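Local coordinates for protein uncharacterized esterase YxiM (PDB 2O14) that is probably a hydrolase of the GDSL lipolytic family, most likely an esterase, whose galactose-binding-like beta domain holds a manganese ion, at residues F18-G23 with D65-L70; V93-T98 with F145-L150; Y44-P49 with N78-D83; S102-G107 with N133-E138. All coordinates share one frame; numbering follows the deposited sequence.

Contact 1 (F18-G23 with D65-L70); sequences FDFGSG and DAVEFL. With MN (manganese (II) ion), chain B.
D19 and D65 share one manganese ion, each at the metal-facing end of its own strand, in the galactose-binding-like beta-sandwich domain. Coordination dominates the contact. Both carboxylates are bidentate: OD2 of D19 stands 2.3 Å from the manganese, and OD1 of D65 is equally close at 2.3 Å. Their planes are turned 48° apart, and the two side chains cross at about a right angle. Two waters and the backbone O of S24 complete a shell of seven ligand atoms.

No clear hydrogen bond joins the two backbones: the strand segments run at 75° to each other, and each pairs instead with strand 146-156. F20 O lies 3.1 Å from D65 OD1, a pairing of two acceptors that the nearby cation probably eases. The same F20 O receives a CA-H contact from A66 CA at 3.3 Å. G21, which has no side chain, lets the backbone close up on A66 and the D65 carboxylate.

Apolar packing is slight: CG2 of V67 leans obliquely on F20, 3.8 Å from its CB. A water bridges the two segments, accepting from S22 N at 2.6 Å and donating only weakly to A66 O.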
# COMPACT_ATOMS: atom_id res chain seq x y z
N PHE A 18 1.83 7.57 -21.91
CA PHE A 18 0.54 7.26 -22.51
C PHE A 18 -0.58 8.10 -21.94
O PHE A 18 -0.74 8.20 -20.73
CB PHE A 18 0.24 5.77 -22.32
CG PHE A 18 1.27 4.86 -22.92
CD1 PHE A 18 1.35 4.67 -24.29
CD2 PHE A 18 2.20 4.21 -22.10
CE1 PHE A 18 2.33 3.85 -24.85
CE2 PHE A 18 3.19 3.38 -22.65
CZ PHE A 18 3.25 3.20 -24.03
N ASP A 19 -1.36 8.72 -22.82
CA ASP A 19 -2.50 9.53 -22.43
C ASP A 19 -3.74 8.75 -22.86
O ASP A 19 -4.11 8.74 -24.03
CB ASP A 19 -2.46 10.90 -23.14
CG ASP A 19 -3.76 11.68 -23.01
OD1 ASP A 19 -4.51 11.42 -22.05
OD2 ASP A 19 -4.04 12.56 -23.85
N PHE A 20 -4.37 8.08 -21.90
CA PHE A 20 -5.55 7.26 -22.16
C PHE A 20 -6.84 8.04 -22.33
O PHE A 20 -7.11 8.99 -21.59
CB PHE A 20 -5.70 6.25 -21.02
CG PHE A 20 -4.56 5.27 -20.94
CD1 PHE A 20 -4.55 4.12 -21.74
CD2 PHE A 20 -3.49 5.50 -20.08
CE1 PHE A 20 -3.48 3.22 -21.69
CE2 PHE A 20 -2.41 4.60 -20.02
CZ PHE A 20 -2.41 3.46 -20.82
N GLY A 21 -7.65 7.62 -23.30
CA GLY A 21 -8.91 8.29 -23.56
C GLY A 21 -9.02 8.72 -25.01
O GLY A 21 -8.03 8.67 -25.75
N SER A 22 -10.20 9.15 -25.42
CA SER A 22 -10.41 9.58 -26.80
C SER A 22 -10.79 11.05 -26.97
O SER A 22 -10.93 11.52 -28.09
CB SER A 22 -11.48 8.71 -27.46
OG SER A 22 -12.71 8.80 -26.76
N GLY A 23 -10.95 11.78 -25.87
CA GLY A 23 -11.34 13.17 -25.98
C GLY A 23 -10.27 14.12 -26.49
O GLY A 23 -10.49 14.86 -27.45
N ASP A 65 -9.55 12.89 -19.75
CA ASP A 65 -10.17 11.69 -20.30
C ASP A 65 -9.49 10.43 -19.79
O ASP A 65 -8.42 10.50 -19.18
CB ASP A 65 -10.14 11.73 -21.84
CG ASP A 65 -8.74 11.93 -22.40
OD1 ASP A 65 -7.76 11.97 -21.62
OD2 ASP A 65 -8.61 12.03 -23.64
N ALA A 66 -10.10 9.28 -20.04
CA ALA A 66 -9.54 8.01 -19.57
C ALA A 66 -10.21 6.81 -20.21
O ALA A 66 -11.09 6.94 -21.05
CB ALA A 66 -9.70 7.93 -18.05
N VAL A 67 -9.74 5.63 -19.82
CA VAL A 67 -10.31 4.37 -20.28
C VAL A 67 -10.79 3.70 -19.01
O VAL A 67 -10.20 3.89 -17.94
CB VAL A 67 -9.27 3.44 -20.95
CG1 VAL A 67 -8.95 3.93 -22.36
CG2 VAL A 67 -8.01 3.37 -20.11
N GLU A 68 -11.88 2.94 -19.11
CA GLU A 68 -12.41 2.24 -17.95
C GLU A 68 -12.27 0.73 -18.13
O GLU A 68 -12.60 0.19 -19.19
CB GLU A 68 -13.88 2.58 -17.75
CG GLU A 68 -14.48 1.94 -16.53
CD GLU A 68 -15.91 2.32 -16.30
OE1 GLU A 68 -16.38 3.28 -16.96
OE2 GLU A 68 -16.57 1.67 -15.46
N PHE A 69 -11.77 0.06 -17.11
CA PHE A 69 -11.63 -1.39 -17.17
C PHE A 69 -12.95 -1.99 -16.73
O PHE A 69 -13.33 -1.90 -15.56
CB PHE A 69 -10.50 -1.84 -16.26
CG PHE A 69 -9.13 -1.41 -16.72
CD1 PHE A 69 -8.29 -2.31 -17.37
CD2 PHE A 69 -8.69 -0.11 -16.51
CE1 PHE A 69 -7.02 -1.91 -17.81
CE2 PHE A 69 -7.42 0.30 -16.94
CZ PHE A 69 -6.59 -0.60 -17.59
N LEU A 70 -13.66 -2.60 -17.68
CA LEU A 70 -14.96 -3.22 -17.41
C LEU A 70 -14.80 -4.61 -16.79
O LEU A 70 -15.68 -5.09 -16.08
CB LEU A 70 -15.77 -3.30 -18.71
CG LEU A 70 -16.02 -1.95 -19.38
CD1 LEU A 70 -16.85 -2.15 -20.64
CD2 LEU A 70 -16.74 -1.03 -18.41
MN MN B . -6.28 12.41 -23.35
O HOH W 1 -12.05 9.12 -23.61
O HOH W 2 -5.97 10.44 -24.59
O HOH W 3 -6.34 14.39 -22.51

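Contact 2 (V93-T98 with F145-L150)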
# COMPACT_ATOMS: atom_id res chain seq x y z
N VAL A 93 1.37 6.31 -12.05
CA VAL A 93 -0.01 6.07 -12.44
C VAL A 93 -0.90 7.28 -12.18
O VAL A 93 -0.81 7.90 -11.12
CB VAL A 93 -0.62 4.88 -11.65
CG1 VAL A 93 -2.06 4.64 -12.10
CG2 VAL A 93 0.22 3.64 -11.85
N THR A 94 -1.75 7.60 -13.15
CA THR A 94 -2.70 8.70 -13.02
C THR A 94 -4.06 8.15 -13.41
O THR A 94 -4.30 7.85 -14.58
CB THR A 94 -2.35 9.87 -13.97
OG1 THR A 94 -1.00 10.29 -13.75
CG2 THR A 94 -3.29 11.05 -13.70
N LEU A 95 -4.96 8.02 -12.44
CA LEU A 95 -6.29 7.49 -12.69
C LEU A 95 -7.27 8.50 -13.26
O LEU A 95 -6.96 9.69 -13.37
CB LEU A 95 -6.87 6.92 -11.38
CG LEU A 95 -6.06 5.90 -10.58
CD1 LEU A 95 -6.88 5.41 -9.39
CD2 LEU A 95 -5.69 4.73 -11.49
N GLY A 96 -8.45 8.02 -13.63
CA GLY A 96 -9.50 8.88 -14.14
C GLY A 96 -10.40 9.19 -12.95
O GLY A 96 -9.90 9.29 -11.83
N ASN A 97 -11.70 9.34 -13.18
CA ASN A 97 -12.60 9.61 -12.06
C ASN A 97 -12.58 8.37 -11.18
O ASN A 97 -12.84 7.26 -11.64
CB ASN A 97 -14.01 9.91 -12.58
CG ASN A 97 -14.07 11.22 -13.34
OD1 ASN A 97 -15.12 11.60 -13.86
ND2 ASN A 97 -12.93 11.91 -13.41
N THR A 98 -12.26 8.58 -9.91
CA THR A 98 -12.10 7.47 -8.98
C THR A 98 -12.71 7.63 -7.60
O THR A 98 -12.60 8.68 -6.98
CB THR A 98 -10.58 7.19 -8.78
OG1 THR A 98 -9.99 6.86 -10.04
CG2 THR A 98 -10.36 6.06 -7.77
N PHE A 145 -13.31 1.82 -12.46
CA PHE A 145 -11.87 1.63 -12.40
C PHE A 145 -11.34 2.23 -13.70
O PHE A 145 -11.40 1.62 -14.76
CB PHE A 145 -11.55 0.14 -12.29
CG PHE A 145 -12.22 -0.51 -11.10
CD1 PHE A 145 -12.12 0.08 -9.84
CD2 PHE A 145 -12.97 -1.67 -11.25
CE1 PHE A 145 -12.77 -0.47 -8.74
CE2 PHE A 145 -13.63 -2.23 -10.15
CZ PHE A 145 -13.53 -1.63 -8.90
N THR A 146 -10.84 3.46 -13.58
CA THR A 146 -10.36 4.22 -14.73
C THR A 146 -8.88 4.59 -14.71
O THR A 146 -8.27 4.72 -13.65
CB THR A 146 -11.15 5.52 -14.84
OG1 THR A 146 -10.90 6.30 -13.67
CG2 THR A 146 -12.64 5.24 -14.93
N LEU A 147 -8.33 4.79 -15.91
CA LEU A 147 -6.92 5.15 -16.05
C LEU A 147 -6.78 6.33 -17.03
O LEU A 147 -7.21 6.23 -18.17
CB LEU A 147 -6.14 3.93 -16.56
CG LEU A 147 -4.63 4.14 -16.78
CD1 LEU A 147 -3.96 4.50 -15.47
CD2 LEU A 147 -4.02 2.88 -17.37
N SER A 148 -6.17 7.43 -16.58
CA SER A 148 -5.98 8.60 -17.45
C SER A 148 -4.61 8.66 -18.10
O SER A 148 -4.49 9.10 -19.23
CB SER A 148 -6.20 9.90 -16.66
OG SER A 148 -7.57 10.21 -16.51
N ALA A 149 -3.58 8.23 -17.38
CA ALA A 149 -2.24 8.29 -17.96
C ALA A 149 -1.23 7.39 -17.29
O ALA A 149 -1.43 6.95 -16.17
CB ALA A 149 -1.74 9.73 -17.94
N LEU A 150 -0.14 7.14 -17.99
CA LEU A 150 0.95 6.34 -17.46
C LEU A 150 2.27 6.94 -17.91
O LEU A 150 2.40 7.40 -19.04
CB LEU A 150 0.90 4.90 -17.97
CG LEU A 150 -0.11 3.90 -17.42
CD1 LEU A 150 0.16 2.53 -18.05
CD2 LEU A 150 0.03 3.82 -15.90
O HOH W 4 -10.54 4.17 -10.90
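T146 places OG1 between its own backbone N and carbonyl carbon (chi1 63°), which aims the hydroxyl at the backbone of residues 96-98; there it donates to N97 O over 3.0 Å, arriving from above the carbonyl plane. L147 takes another course: with chi1 at 180° its CG extends away from the backbone N, and the bend at the next bond returns CD1 to the neighbouring strand, 3.5 Å from T94 O. The same methyl meets V93 CG1 at 3.9 Å, the two side chains crossing at about a right angle.

Two consecutive residues, S148 and A149, face T94 alone, which defines a classic beta bulge in an antiparallel pair of strands. The evidence lies in T94 O: it accepts from S148 N at 2.8 Å and from A149 N at 2.9 Å, both donors lying in its carbonyl plane. S148 departs from extended geometry to allow this, its psi being -36°. T94 N closes the pair by donating to A149 O at 3.1 Å. The extra residue also turns the S148 side chain toward L95 and G96, while its OG is hydrogen-bonded to D65 O of the next strand in the sheet.

Beyond the bulge, V93 and L150 lie side by side and point the same way, CG2 of V93 4.1 Å from CD2 of L150. At the other end G96 N gives a weak bond to T146 O, and a water that accepts from T146 N at 2.8 Å also pairs with T98 OG1.

Contact 3 (Y44-P49 with N78-D83); sequences YGFQTP and NTFNVD
T79 O is gripped by two donors, Q47 N and a water: Q47 N approaches nearly along the C=O axis at 3.1 Å, and the water donates to it at 3.0 Å while accepting from T48 N. F46 CA adds a CA-H contact to the same oxygen at 3.4 Å, and the F46 ring turns an edge toward it.

N81 works through both ends of its amide. OD1 accepts a short bond of 2.7 Å from T79 OG1, which helps fix the amide's rotation. ND2 gives a weak, bent bond to OE1 of Q47, the two amides lying nearly coplanar, 24° apart.

Strand 44-46 is one of the two edge strands of a five-stranded antiparallel sheet, here paired with 80-83. G45 and N81 form the hydrogen-bonded pair, N81 N to G45 O measuring 2.9 Å.

Y44, F46, F80 and V82 share one face of this sheet. F80 sends its edge toward the face of F46 in a T-shaped pair, centroids 5.5 Å apart and planes at 61°. CD1 of F80 stands over the rim of that face, and its CZ reaches Y44 CB at 4.1 Å. F18 and F20 add edge-to-face contacts with F80.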
# COMPACT_ATOMS: atom_id res chain seq x y z
N TYR A 44 2.38 -1.67 -27.94
CA TYR A 44 1.45 -1.41 -26.85
C TYR A 44 0.00 -1.57 -27.29
O TYR A 44 -0.29 -1.64 -28.49
CB TYR A 44 1.65 0.01 -26.32
CG TYR A 44 1.33 1.06 -27.35
CD1 TYR A 44 2.30 1.55 -28.22
CD2 TYR A 44 0.03 1.55 -27.48
CE1 TYR A 44 1.99 2.49 -29.21
CE2 TYR A 44 -0.30 2.48 -28.47
CZ TYR A 44 0.69 2.95 -29.32
OH TYR A 44 0.35 3.84 -30.31
N GLY A 45 -0.91 -1.59 -26.32
CA GLY A 45 -2.32 -1.72 -26.64
C GLY A 45 -3.03 -2.64 -25.67
O GLY A 45 -2.39 -3.32 -24.86
N PHE A 46 -4.35 -2.68 -25.75
CA PHE A 46 -5.13 -3.53 -24.86
C PHE A 46 -5.27 -4.96 -25.35
O PHE A 46 -5.56 -5.21 -26.52
CB PHE A 46 -6.50 -2.89 -24.64
CG PHE A 46 -6.44 -1.59 -23.90
CD1 PHE A 46 -6.19 -1.57 -22.53
CD2 PHE A 46 -6.60 -0.39 -24.58
CE1 PHE A 46 -6.10 -0.36 -21.85
CE2 PHE A 46 -6.51 0.83 -23.90
CZ PHE A 46 -6.27 0.84 -22.53
N GLN A 47 -5.08 -5.90 -24.43
CA GLN A 47 -5.15 -7.32 -24.73
C GLN A 47 -6.56 -7.76 -25.10
O GLN A 47 -6.74 -8.58 -26.00
CB GLN A 47 -4.65 -8.13 -23.53
CG GLN A 47 -4.53 -9.63 -23.79
CD GLN A 47 -3.66 -9.93 -25.00
OE1 GLN A 47 -2.51 -9.49 -25.08
NE2 GLN A 47 -4.20 -10.68 -25.95
N THR A 48 -7.54 -7.23 -24.39
CA THR A 48 -8.95 -7.54 -24.64
C THR A 48 -9.74 -6.23 -24.69
O THR A 48 -10.40 -5.84 -23.73
CB THR A 48 -9.53 -8.46 -23.52
OG1 THR A 48 -9.47 -7.79 -22.25
CG2 THR A 48 -8.73 -9.76 -23.45
N PRO A 49 -9.67 -5.52 -25.83
CA PRO A 49 -10.36 -4.24 -26.04
C PRO A 49 -11.88 -4.30 -25.80
O PRO A 49 -12.49 -3.29 -25.45
CB PRO A 49 -10.05 -3.90 -27.50
CG PRO A 49 -8.78 -4.63 -27.79
CD PRO A 49 -8.94 -5.93 -27.05
N ASN A 78 -7.73 -8.53 -19.05
CA ASN A 78 -8.14 -7.21 -19.51
C ASN A 78 -7.08 -6.18 -19.12
O ASN A 78 -7.35 -5.25 -18.35
CB ASN A 78 -9.48 -6.81 -18.88
CG ASN A 78 -10.09 -5.58 -19.53
OD1 ASN A 78 -10.82 -4.81 -18.90
ND2 ASN A 78 -9.80 -5.39 -20.81
N THR A 79 -5.88 -6.32 -19.66
CA THR A 79 -4.80 -5.38 -19.34
C THR A 79 -4.36 -4.50 -20.49
O THR A 79 -4.73 -4.70 -21.64
CB THR A 79 -3.54 -6.13 -18.88
OG1 THR A 79 -3.16 -7.08 -19.89
CG2 THR A 79 -3.77 -6.84 -17.55
N PHE A 80 -3.56 -3.49 -20.14
CA PHE A 80 -2.95 -2.61 -21.12
C PHE A 80 -1.55 -3.21 -21.16
O PHE A 80 -0.92 -3.35 -20.11
CB PHE A 80 -2.86 -1.18 -20.60
CG PHE A 80 -1.90 -0.32 -21.38
CD1 PHE A 80 -2.19 0.06 -22.68
CD2 PHE A 80 -0.71 0.10 -20.80
CE1 PHE A 80 -1.30 0.85 -23.41
CE2 PHE A 80 0.19 0.88 -21.52
CZ PHE A 80 -0.11 1.26 -22.83
N ASN A 81 -1.07 -3.59 -22.34
CA ASN A 81 0.26 -4.16 -22.44
C ASN A 81 1.21 -3.20 -23.12
O ASN A 81 0.81 -2.41 -23.97
CB ASN A 81 0.25 -5.45 -23.27
CG ASN A 81 -0.85 -6.40 -22.86
OD1 ASN A 81 -1.27 -6.42 -21.71
ND2 ASN A 81 -1.31 -7.21 -23.81
N VAL A 82 2.48 -3.28 -22.73
CA VAL A 82 3.51 -2.45 -23.33
C VAL A 82 4.82 -3.24 -23.32
O VAL A 82 5.31 -3.64 -22.26
CB VAL A 82 3.69 -1.10 -22.57
CG1 VAL A 82 3.87 -1.34 -21.09
CG2 VAL A 82 4.89 -0.35 -23.15
N ASP A 83 5.36 -3.49 -24.50
CA ASP A 83 6.61 -4.22 -24.62
C ASP A 83 7.74 -3.31 -24.15
O ASP A 83 7.79 -2.14 -24.53
CB ASP A 83 6.84 -4.65 -26.07
CG ASP A 83 5.75 -5.57 -26.58
OD1 ASP A 83 5.36 -6.49 -25.83
OD2 ASP A 83 5.29 -5.39 -27.73
O HOH W 5 -7.59 -5.06 -22.38

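Contact 4 (S102-G107 with N133-E138); sequences SVAAEG and NLLVTE
L134 lies against A104 and V103 of the neighbouring strand, and its CB, CG and CD1 each have a partner there. CB passes A104 O at 3.7 Å. CG, set anti to the backbone N (chi1 175°), keeps beside that oxygen and also meets CG1 of V103 at 4.0 Å. CD1 ends on the same V103 methyl, at 4.1 Å, so the branch runs obliquely across the valine.

The backbones make a regular antiparallel ladder. S102 with T137 and A104 with L135 are hydrogen-bonded pairs with two bonds each, and A104 N to L135 O, at 2.9 Å, is almost straight. V103 with V136 and A105 with L134 are the non-hydrogen-bonded pairs, and their side chains share one face. On the face of A104, L135 and T137, CD2 of L135 closes on A104 CB at 3.6 Å. The hydroxyls on that face turn to partners elsewhere: T137 OG1 to G73 N, S102 OG to N113 N.

E106 and G107 have the backbone angles of a type I' turn, leading into strand 108-115. The E106 side chain, bent at chi2 (-50°), folds back so that OE1 accepts from N133 N at 2.9 Å, while E106 N donates to N133 O at 3.1 Å. N133 is itself held by ND2, which bonds N81 OD1 and Q131 OE1. The carboxylate thus takes up a backbone N-H just past the last strand pair, and that bond probably offsets part of its negative charge.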
# COMPACT_ATOMS: atom_id res chain seq x y z
N SER A 102 -7.43 0.07 -7.00
CA SER A 102 -6.06 -0.39 -6.84
C SER A 102 -5.47 -0.64 -8.22
O SER A 102 -6.19 -0.74 -9.21
CB SER A 102 -6.01 -1.69 -6.03
OG SER A 102 -6.36 -1.46 -4.67
N VAL A 103 -4.14 -0.72 -8.29
CA VAL A 103 -3.47 -0.98 -9.55
C VAL A 103 -2.85 -2.36 -9.47
O VAL A 103 -2.28 -2.73 -8.44
CB VAL A 103 -2.37 0.07 -9.82
CG1 VAL A 103 -1.54 -0.35 -11.02
CG2 VAL A 103 -2.99 1.42 -10.10
N ALA A 104 -2.97 -3.12 -10.56
CA ALA A 104 -2.40 -4.46 -10.63
C ALA A 104 -1.47 -4.56 -11.84
O ALA A 104 -1.72 -3.94 -12.87
CB ALA A 104 -3.51 -5.50 -10.74
N ALA A 105 -0.41 -5.34 -11.72
CA ALA A 105 0.53 -5.51 -12.82
C ALA A 105 1.26 -6.81 -12.59
O ALA A 105 1.62 -7.14 -11.47
CB ALA A 105 1.50 -4.35 -12.86
N GLU A 106 1.45 -7.57 -13.67
CA GLU A 106 2.13 -8.86 -13.58
C GLU A 106 1.38 -9.84 -12.68
O GLU A 106 2.00 -10.65 -11.98
CB GLU A 106 3.56 -8.67 -13.08
CG GLU A 106 4.38 -7.72 -13.95
CD GLU A 106 4.31 -8.07 -15.43
OE1 GLU A 106 3.58 -7.37 -16.17
OE2 GLU A 106 4.98 -9.05 -15.85
N GLY A 107 0.05 -9.75 -12.68
CA GLY A 107 -0.77 -10.65 -11.89
C GLY A 107 -0.95 -10.39 -10.40
O GLY A 107 -1.57 -11.21 -9.71
N ASN A 133 2.08 -5.74 -18.11
CA ASN A 133 0.64 -5.89 -18.25
C ASN A 133 -0.01 -5.32 -17.00
O ASN A 133 0.10 -5.89 -15.90
CB ASN A 133 0.27 -7.36 -18.44
CG ASN A 133 1.20 -8.06 -19.43
OD1 ASN A 133 2.29 -8.49 -19.06
ND2 ASN A 133 0.78 -8.15 -20.68
N LEU A 134 -0.70 -4.20 -17.18
CA LEU A 134 -1.32 -3.48 -16.07
C LEU A 134 -2.81 -3.20 -16.24
O LEU A 134 -3.33 -3.13 -17.35
CB LEU A 134 -0.54 -2.16 -15.88
CG LEU A 134 -0.96 -1.08 -14.89
CD1 LEU A 134 0.21 -0.12 -14.67
CD2 LEU A 134 -2.18 -0.32 -15.41
N LEU A 135 -3.50 -3.05 -15.11
CA LEU A 135 -4.92 -2.72 -15.13
C LEU A 135 -5.26 -2.02 -13.82
O LEU A 135 -4.48 -2.09 -12.86
CB LEU A 135 -5.81 -3.96 -15.28
CG LEU A 135 -6.02 -4.92 -14.09
CD1 LEU A 135 -7.38 -5.59 -14.22
CD2 LEU A 135 -4.91 -5.96 -14.03
N VAL A 136 -6.38 -1.33 -13.80
CA VAL A 136 -6.85 -0.66 -12.60
C VAL A 136 -7.91 -1.65 -12.16
O VAL A 136 -8.68 -2.13 -12.99
CB VAL A 136 -7.47 0.71 -12.92
CG1 VAL A 136 -7.98 1.38 -11.64
CG2 VAL A 136 -6.42 1.59 -13.58
N THR A 137 -7.96 -1.96 -10.88
CA THR A 137 -8.90 -2.97 -10.43
C THR A 137 -9.59 -2.72 -9.10
O THR A 137 -9.34 -1.73 -8.40
CB THR A 137 -8.19 -4.34 -10.35
OG1 THR A 137 -9.15 -5.38 -10.10
CG2 THR A 137 -7.15 -4.33 -9.25
N GLU A 138 -10.43 -3.68 -8.74
CA GLU A 138 -11.22 -3.61 -7.54
C GLU A 138 -10.54 -3.11 -6.29
O GLU A 138 -9.57 -3.68 -5.78
CB GLU A 138 -11.86 -4.96 -7.24
CG GLU A 138 -13.23 -4.83 -6.60
CD GLU A 138 -13.95 -6.15 -6.46
OE1 GLU A 138 -13.52 -6.97 -5.62
OE2 GLU A 138 -14.93 -6.38 -7.20
O HOH W 6 -7.98 -2.78 -3.10
O HOH W 7 -1.52 -7.85 -14.45

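All four contacts are largely buried in the galactose-binding-like domain; contact 2 has ten of eleven touching residues buried, while contact 1 includes the exposed G23 and contact 3 the exposed Q47. They divide between two sheets. Contacts 1 and 2 share strand 146-156's sheet, where F69 N meets F145 O; contacts 3 and 4 lie in the five-stranded antiparallel sheet, joined by F80 N to L134 O. Apolar side chains meet between the sheets: F69 packs on L135, and F20 on F46. Contact 1, where two strands that both pair with 146-156 meet at the ion, relies on a metal; contact 2 is a strand pairing interrupted by a bulge; contact 3, at a sheet edge, mixes aromatic packing with amides; contact 4, further in, is the most regular ladder.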